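Local coordinates for protein fibrillarin-like rRNA/tRNA 2'-O-methyltransferase (Archaeoglobus fulgidus, PDB 1NT2) that uses S-adenosylmethionine to methylate ribose 2'-hydroxyls of rRNA and tRNA at sites chosen by a guide RNA within box C/D ribonucleoprotein particles, at residues L62-A67 / I130-A135; S115-Y120 / K144-F149. All coordinates share one frame; numbering follows the deposited sequence.

Interaction 1 (L62-A67 / I130-A135); sequences LYLGAA and IYQDIA. With SAM (S-adenosylmethionine), chain C.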
loop_
_atom_site.group_PDB
_atom_site.type_symbol
_atom_site.label_atom_id
_atom_site.label_comp_id
_atom_site.label_asym_id
_atom_site.label_seq_id
_atom_site.Cartn_x
_atom_site.Cartn_y
_atom_site.Cartn_z
ATOM N N LEU A 62 34.697 11.975 34.044
ATOM C CA LEU A 62 34.021 11.556 32.827
ATOM C C LEU A 62 32.543 11.692 33.138
ATOM O O LEU A 62 32.006 10.951 33.973
ATOM C CB LEU A 62 34.319 10.092 32.493
ATOM C CG LEU A 62 33.516 9.558 31.300
ATOM C CD1 LEU A 62 34.004 10.246 30.043
ATOM C CD2 LEU A 62 33.643 8.044 31.192
ATOM N N TYR A 63 31.895 12.640 32.471
ATOM C CA TYR A 63 30.473 12.899 32.671
ATOM C C TYR A 63 29.683 12.363 31.474
ATOM O O TYR A 63 29.885 12.793 30.333
ATOM C CB TYR A 63 30.266 14.414 32.846
ATOM C CG TYR A 63 28.891 14.855 33.317
ATOM C CD1 TYR A 63 27.758 14.626 32.539
ATOM C CD2 TYR A 63 28.730 15.558 34.513
ATOM C CE1 TYR A 63 26.500 15.083 32.933
ATOM C CE2 TYR A 63 27.468 16.026 34.912
ATOM C CZ TYR A 63 26.360 15.781 34.113
ATOM O OH TYR A 63 25.105 16.212 34.477
ATOM N N LEU A 64 28.804 11.401 31.729
ATOM C CA LEU A 64 27.984 10.838 30.666
ATOM C C LEU A 64 26.552 11.397 30.710
ATOM O O LEU A 64 25.683 10.863 31.409
ATOM C CB LEU A 64 27.953 9.323 30.787
ATOM C CG LEU A 64 29.305 8.634 30.663
ATOM C CD1 LEU A 64 29.115 7.143 30.921
ATOM C CD2 LEU A 64 29.883 8.867 29.286
ATOM N N GLY A 65 26.325 12.474 29.953
ATOM C CA GLY A 65 25.023 13.120 29.896
ATOM C C GLY A 65 25.096 14.612 30.205
ATOM O O GLY A 65 24.173 15.184 30.795
ATOM N N ALA A 66 26.194 15.246 29.807
ATOM C CA ALA A 66 26.399 16.667 30.051
ATOM C C ALA A 66 25.128 17.463 29.919
ATOM O O ALA A 66 24.869 18.350 30.732
ATOM C CB ALA A 66 27.432 17.226 29.099
ATOM N N ALA A 67 24.340 17.151 28.897
ATOM C CA ALA A 67 23.090 17.858 28.669
ATOM C C ALA A 67 23.428 19.291 28.298
ATOM O O ALA A 67 24.419 19.524 27.614
ATOM C CB ALA A 67 22.240 17.829 29.920
ATOM N N ILE A 130 33.164 8.317 37.133
ATOM C CA ILE A 130 32.264 8.424 35.995
ATOM C C ILE A 130 30.903 8.831 36.519
ATOM O O ILE A 130 30.247 8.043 37.203
ATOM C CB ILE A 130 32.051 7.086 35.284
ATOM C CG1 ILE A 130 33.373 6.349 35.106
ATOM C CG2 ILE A 130 31.430 7.335 33.927
ATOM C CD1 ILE A 130 33.210 4.955 34.518
ATOM N N TYR A 131 30.481 10.057 36.208
ATOM C CA TYR A 131 29.169 10.546 36.634
ATOM C C TYR A 131 28.211 10.333 35.472
ATOM O O TYR A 131 28.463 10.806 34.360
ATOM C CB TYR A 131 29.218 12.041 36.991
ATOM C CG TYR A 131 27.888 12.595 37.459
ATOM C CD1 TYR A 131 27.253 12.084 38.592
ATOM C CD2 TYR A 131 27.236 13.590 36.739
ATOM C CE1 TYR A 131 25.992 12.547 38.990
ATOM C CE2 TYR A 131 25.974 14.065 37.125
ATOM C CZ TYR A 131 25.357 13.539 38.248
ATOM O OH TYR A 131 24.105 13.985 38.615
ATOM N N GLN A 132 27.127 9.602 35.714
ATOM C CA GLN A 132 26.166 9.365 34.650
ATOM C C GLN A 132 24.761 9.791 35.047
ATOM O O GLN A 132 24.269 9.480 36.139
ATOM C CB GLN A 132 26.154 7.895 34.226
ATOM C CG GLN A 132 25.648 7.696 32.797
ATOM C CD GLN A 132 25.377 6.240 32.463
ATOM O OE1 GLN A 132 24.385 5.662 32.911
ATOM N NE2 GLN A 132 26.265 5.635 31.682
ATOM N N ASP A 133 24.128 10.510 34.126
ATOM C CA ASP A 133 22.782 11.032 34.289
ATOM C C ASP A 133 22.101 10.849 32.943
ATOM O O ASP A 133 21.587 11.802 32.366
ATOM C CB ASP A 133 22.851 12.523 34.629
ATOM C CG ASP A 133 21.545 13.069 35.144
ATOM O OD1 ASP A 133 20.488 12.614 34.660
ATOM O OD2 ASP A 133 21.589 13.964 36.020
ATOM N N ILE A 134 22.153 9.626 32.429
ATOM C CA ILE A 134 21.531 9.285 31.153
ATOM C C ILE A 134 20.245 8.541 31.463
ATOM O O ILE A 134 20.224 7.644 32.307
ATOM C CB ILE A 134 22.408 8.353 30.291
ATOM C CG1 ILE A 134 23.572 9.120 29.680
ATOM C CG2 ILE A 134 21.586 7.757 29.179
ATOM C CD1 ILE A 134 24.466 8.240 28.831
ATOM N N ALA A 135 19.175 8.922 30.779
ATOM C CA ALA A 135 17.880 8.305 30.978
ATOM C C ALA A 135 17.499 7.464 29.766
ATOM O O ALA A 135 16.883 7.961 28.821
ATOM C CB ALA A 135 16.844 9.380 31.225
HETATM N N SAM C . 21.338 16.938 34.512
HETATM C CA SAM C . 20.969 17.370 33.140
HETATM C C SAM C . 20.682 18.866 33.103
HETATM O O SAM C . 20.783 19.499 34.151
HETATM O OXT SAM C . 20.357 19.353 31.966
HETATM C CB SAM C . 19.747 16.547 32.641
HETATM C CG SAM C . 20.236 15.345 31.841
HETATM S SD SAM C . 19.030 14.176 31.070
HETATM C CE SAM C . 18.201 13.268 32.384
HETATM C "C5'" SAM C . 19.977 12.962 30.244
HETATM C "C4'" SAM C . 20.827 13.446 29.092
HETATM O "O4'" SAM C . 21.511 12.294 28.593
HETATM C "C3'" SAM C . 20.034 13.976 27.897
HETATM O "O3'" SAM C . 20.390 15.383 27.843
HETATM C "C2'" SAM C . 20.585 13.290 26.655
HETATM O "O2'" SAM C . 20.882 14.012 25.475
HETATM C "C1'" SAM C . 21.741 12.441 27.220
HETATM N N9 SAM C . 21.844 11.113 26.640
HETATM C C8 SAM C . 20.948 10.076 26.675
HETATM N N7 SAM C . 21.356 9.005 26.063
HETATM C C5 SAM C . 22.609 9.351 25.586
HETATM C C6 SAM C . 23.593 8.637 24.839
HETATM N N6 SAM C . 23.409 7.362 24.446
HETATM N N1 SAM C . 24.775 9.273 24.504
HETATM C C2 SAM C . 24.951 10.564 24.909
HETATM N N3 SAM C . 24.091 11.331 25.621
HETATM C C4 SAM C . 22.926 10.656 25.930
#

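Interaction 2 (S115-Y120 / K144-F149); sequences SKPWKY and KANAEF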
loop_
_atom_site.group_PDB
_atom_site.type_symbol
_atom_site.label_atom_id
_atom_site.label_comp_id
_atom_site.label_asym_id
_atom_site.label_seq_id
_atom_site.Cartn_x
_atom_site.Cartn_y
_atom_site.Cartn_z
ATOM N N SER A 115 26.723 5.530 24.421
ATOM C CA SER A 115 26.391 4.114 24.331
ATOM C C SER A 115 27.514 3.205 23.877
ATOM O O SER A 115 27.470 1.996 24.125
ATOM C CB SER A 115 25.202 3.911 23.405
ATOM O OG SER A 115 24.895 2.535 23.322
ATOM N N LYS A 116 28.508 3.782 23.206
ATOM C CA LYS A 116 29.655 3.024 22.715
ATOM C C LYS A 116 30.952 3.808 22.936
ATOM O O LYS A 116 31.406 4.540 22.056
ATOM C CB LYS A 116 29.461 2.685 21.235
ATOM C CG LYS A 116 28.939 3.822 20.396
ATOM C CD LYS A 116 28.396 3.320 19.066
ATOM C CE LYS A 116 27.165 2.436 19.258
ATOM N NZ LYS A 116 25.970 3.224 19.656
ATOM N N PRO A 117 31.570 3.637 24.126
ATOM C CA PRO A 117 32.813 4.287 24.560
ATOM C C PRO A 117 34.026 4.040 23.666
ATOM O O PRO A 117 34.863 4.924 23.485
ATOM C CB PRO A 117 33.009 3.737 25.978
ATOM C CG PRO A 117 32.441 2.368 25.879
ATOM C CD PRO A 117 31.161 2.612 25.112
ATOM N N TRP A 118 34.123 2.838 23.114
ATOM C CA TRP A 118 35.245 2.502 22.253
ATOM C C TRP A 118 35.395 3.515 21.127
ATOM O O TRP A 118 36.488 3.723 20.599
ATOM C CB TRP A 118 35.068 1.089 21.692
ATOM C CG TRP A 118 33.724 0.819 21.120
ATOM C CD1 TRP A 118 33.289 1.111 19.856
ATOM C CD2 TRP A 118 32.625 0.198 21.792
ATOM N NE1 TRP A 118 31.980 0.701 19.697
ATOM C CE2 TRP A 118 31.551 0.137 20.872
ATOM C CE3 TRP A 118 32.441 -0.316 23.084
ATOM C CZ2 TRP A 118 30.307 -0.419 21.206
ATOM C CZ3 TRP A 118 31.206 -0.866 23.416
ATOM C CH2 TRP A 118 30.156 -0.914 22.480
ATOM N N LYS A 119 34.290 4.153 20.777
ATOM C CA LYS A 119 34.281 5.143 19.720
ATOM C C LYS A 119 35.148 6.350 20.066
ATOM O O LYS A 119 35.762 6.951 19.192
ATOM C CB LYS A 119 32.851 5.599 19.475
ATOM C CG LYS A 119 32.488 5.740 18.026
ATOM C CD LYS A 119 32.364 4.381 17.390
ATOM C CE LYS A 119 31.757 4.501 16.004
ATOM N NZ LYS A 119 30.404 5.117 16.020
ATOM N N TYR A 120 35.188 6.718 21.341
ATOM C CA TYR A 120 35.988 7.862 21.776
ATOM C C TYR A 120 37.074 7.426 22.780
ATOM O O TYR A 120 37.725 8.252 23.432
ATOM C CB TYR A 120 35.070 8.952 22.377
ATOM C CG TYR A 120 34.177 8.487 23.515
ATOM C CD1 TYR A 120 34.714 8.151 24.758
ATOM C CD2 TYR A 120 32.804 8.340 23.337
ATOM C CE1 TYR A 120 33.909 7.675 25.790
ATOM C CE2 TYR A 120 31.992 7.865 24.367
ATOM C CZ TYR A 120 32.552 7.534 25.589
ATOM O OH TYR A 120 31.763 7.064 26.613
ATOM N N LYS A 144 28.293 0.569 32.664
ATOM C CA LYS A 144 29.259 -0.513 32.858
ATOM C C LYS A 144 30.396 -0.465 31.859
ATOM O O LYS A 144 31.555 -0.386 32.246
ATOM C CB LYS A 144 28.571 -1.879 32.785
ATOM C CG LYS A 144 27.748 -2.185 34.011
ATOM C CD LYS A 144 27.331 -3.634 34.055
ATOM C CE LYS A 144 26.652 -3.944 35.381
ATOM N NZ LYS A 144 26.177 -5.352 35.472
ATOM N N ALA A 145 30.055 -0.518 30.574
ATOM C CA ALA A 145 31.052 -0.481 29.512
ATOM C C ALA A 145 31.908 0.763 29.628
ATOM O O ALA A 145 33.106 0.709 29.386
ATOM C CB ALA A 145 30.382 -0.530 28.148
ATOM N N ASN A 146 31.308 1.885 30.008
ATOM C CA ASN A 146 32.089 3.106 30.144
ATOM C C ASN A 146 33.103 2.965 31.279
ATOM O O ASN A 146 34.176 3.568 31.248
ATOM C CB ASN A 146 31.174 4.313 30.380
ATOM C CG ASN A 146 31.320 5.377 29.289
ATOM O OD1 ASN A 146 31.946 6.425 29.489
ATOM N ND2 ASN A 146 30.750 5.099 28.123
ATOM N N ALA A 147 32.766 2.147 32.272
ATOM C CA ALA A 147 33.654 1.909 33.410
ATOM C C ALA A 147 34.855 1.054 32.990
ATOM O O ALA A 147 36.002 1.365 33.317
ATOM C CB ALA A 147 32.878 1.214 34.541
ATOM N N GLU A 148 34.574 -0.025 32.266
ATOM C CA GLU A 148 35.615 -0.921 31.795
ATOM C C GLU A 148 36.702 -0.084 31.143
ATOM O O GLU A 148 37.849 -0.049 31.594
ATOM C CB GLU A 148 35.051 -1.886 30.757
ATOM C CG GLU A 148 35.864 -3.164 30.586
ATOM C CD GLU A 148 35.347 -4.310 31.461
ATOM O OE1 GLU A 148 35.993 -5.388 31.486
ATOM O OE2 GLU A 148 34.289 -4.129 32.114
ATOM N N PHE A 149 36.316 0.605 30.080
ATOM C CA PHE A 149 37.236 1.447 29.332
ATOM C C PHE A 149 38.060 2.463 30.104
ATOM O O PHE A 149 39.274 2.514 29.930
ATOM C CB PHE A 149 36.496 2.187 28.213
ATOM C CG PHE A 149 36.388 1.400 26.945
ATOM C CD1 PHE A 149 35.588 0.258 26.881
ATOM C CD2 PHE A 149 37.098 1.785 25.813
ATOM C CE1 PHE A 149 35.493 -0.494 25.706
ATOM C CE2 PHE A 149 37.013 1.042 24.634
ATOM C CZ PHE A 149 36.208 -0.100 24.582
#

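Interaction 1 (L62-A67 / I130-A135)
Leu62 to Leu64 pair in parallel with Ile130 to Gln132. Tyr131 N donates a hydrogen bond to Leu62 O (2.8 Å), its O accepts one from Leu64 N (2.7 Å), and Asp133 N adds a longer one to Leu64 O (3.2 Å). The tight part lies along these strands. On one face Leu62 CD2 lies against Ile130 CG2 (3.6 Å), and Leu64 adds its CD1 against the same methyl, branched aliphatics suiting this buried surface. On the other, both tyrosines swing CG anti to the backbone N (chi1 -169° for Tyr63), and the edge of Tyr131 meets the face of Tyr63 off centre, planes 67° apart. A leucine in place of Tyr63 would probably leave that edge without its aromatic face and open a gap beside Thr71 and Val72.

Beyond Leu64 the pairing loosens. At Gly65 the backbone angles would press any side chain into Leu64 O; the chain then turns from 130-135, and Ala67 brings its CB to the cofactor carboxylate. Asp133, salt-bridged to Lys42, weakly accepts the S-adenosylmethionine amino N on OD2 (3.3 Å). Cofactor binding where adjacent central strands end in a glycine turn and an acidic loop typifies the Rossmann-like methyltransferase fold.

Interaction 2 (S115-Y120 / K144-F149)
Pro117 and Asn146 bring the two backbones nearest, with 5.8 Å between their CA atoms. One side is a short 3-10 turn, 117-119, set in a loop and tightened by the bond from Tyr120 N to Pro117 O (2.8 Å); the other is a run of helix 139-150. Their meeting rests on side chains.

Proline suits the start of the turn, where its ring fixes phi and offers a compact apolar edge to the helix. Its CG sits over one face of Phe149, 4.2 Å from the ring centroid and 22° off the normal, a CH-pi contact, and also meets the small CB of Ala145, whose size lets the turn come close. Phe149 is thus covered on that face by Pro117 CG and, further along, by the backbone N of Trp118. Trp118 crosses Phe149 at a slant, its CB at the CZ end of the phenyl ring, while the indole presents its edge, through CE3, to Phe149 CE1 (4.0 Å).

Deeper in, the link is polar. Asn146 ND2 donates to Tyr120 OH at 2.7 Å, the hydroxyl lying close to the amide plane, although the ring and amide planes are turned 51° apart. Tyr120 holds CG between its backbone N and carbonyl carbon (chi1 55°), which folds the ring back so that Pro117 O lies over its face and the hydroxyl points to the helix. The bond gives the buried amide nitrogen and the phenol oxygen a partner among apolar neighbours.

Outward, Trp118 packs on Pro31 and Phe149 on Pro33 of the Nop5 chain, so the contact borders the subunit interface. Inward, Tyr120 rests on Leu64, and Asn146 on Leu62 and Leu64, which seats the turn and helix 139-150 against strand 60-64 of the central sheet.

From the N terminus the chain meets 62-67, then 115-120, 130-135 and 144-149, so the two contacts cross. Interaction 1 closes a loop of 62 residues holding helices 70-78 and 91-103 and strands 83-87 and 107-110, and brings strand 60-64 beside strand 127-132. Interaction 2 starts within that loop, and its own 23-residue loop runs through strand 127-132 into helix 139-150. The two meet directly where helix 139-150 lies on the strand pair, Ile130 against Ala147 being one such contact. Together they tie the cofactor end of the central sheet to the helix packed on one of its faces, and through the 115-120 loop to the Nop5 side.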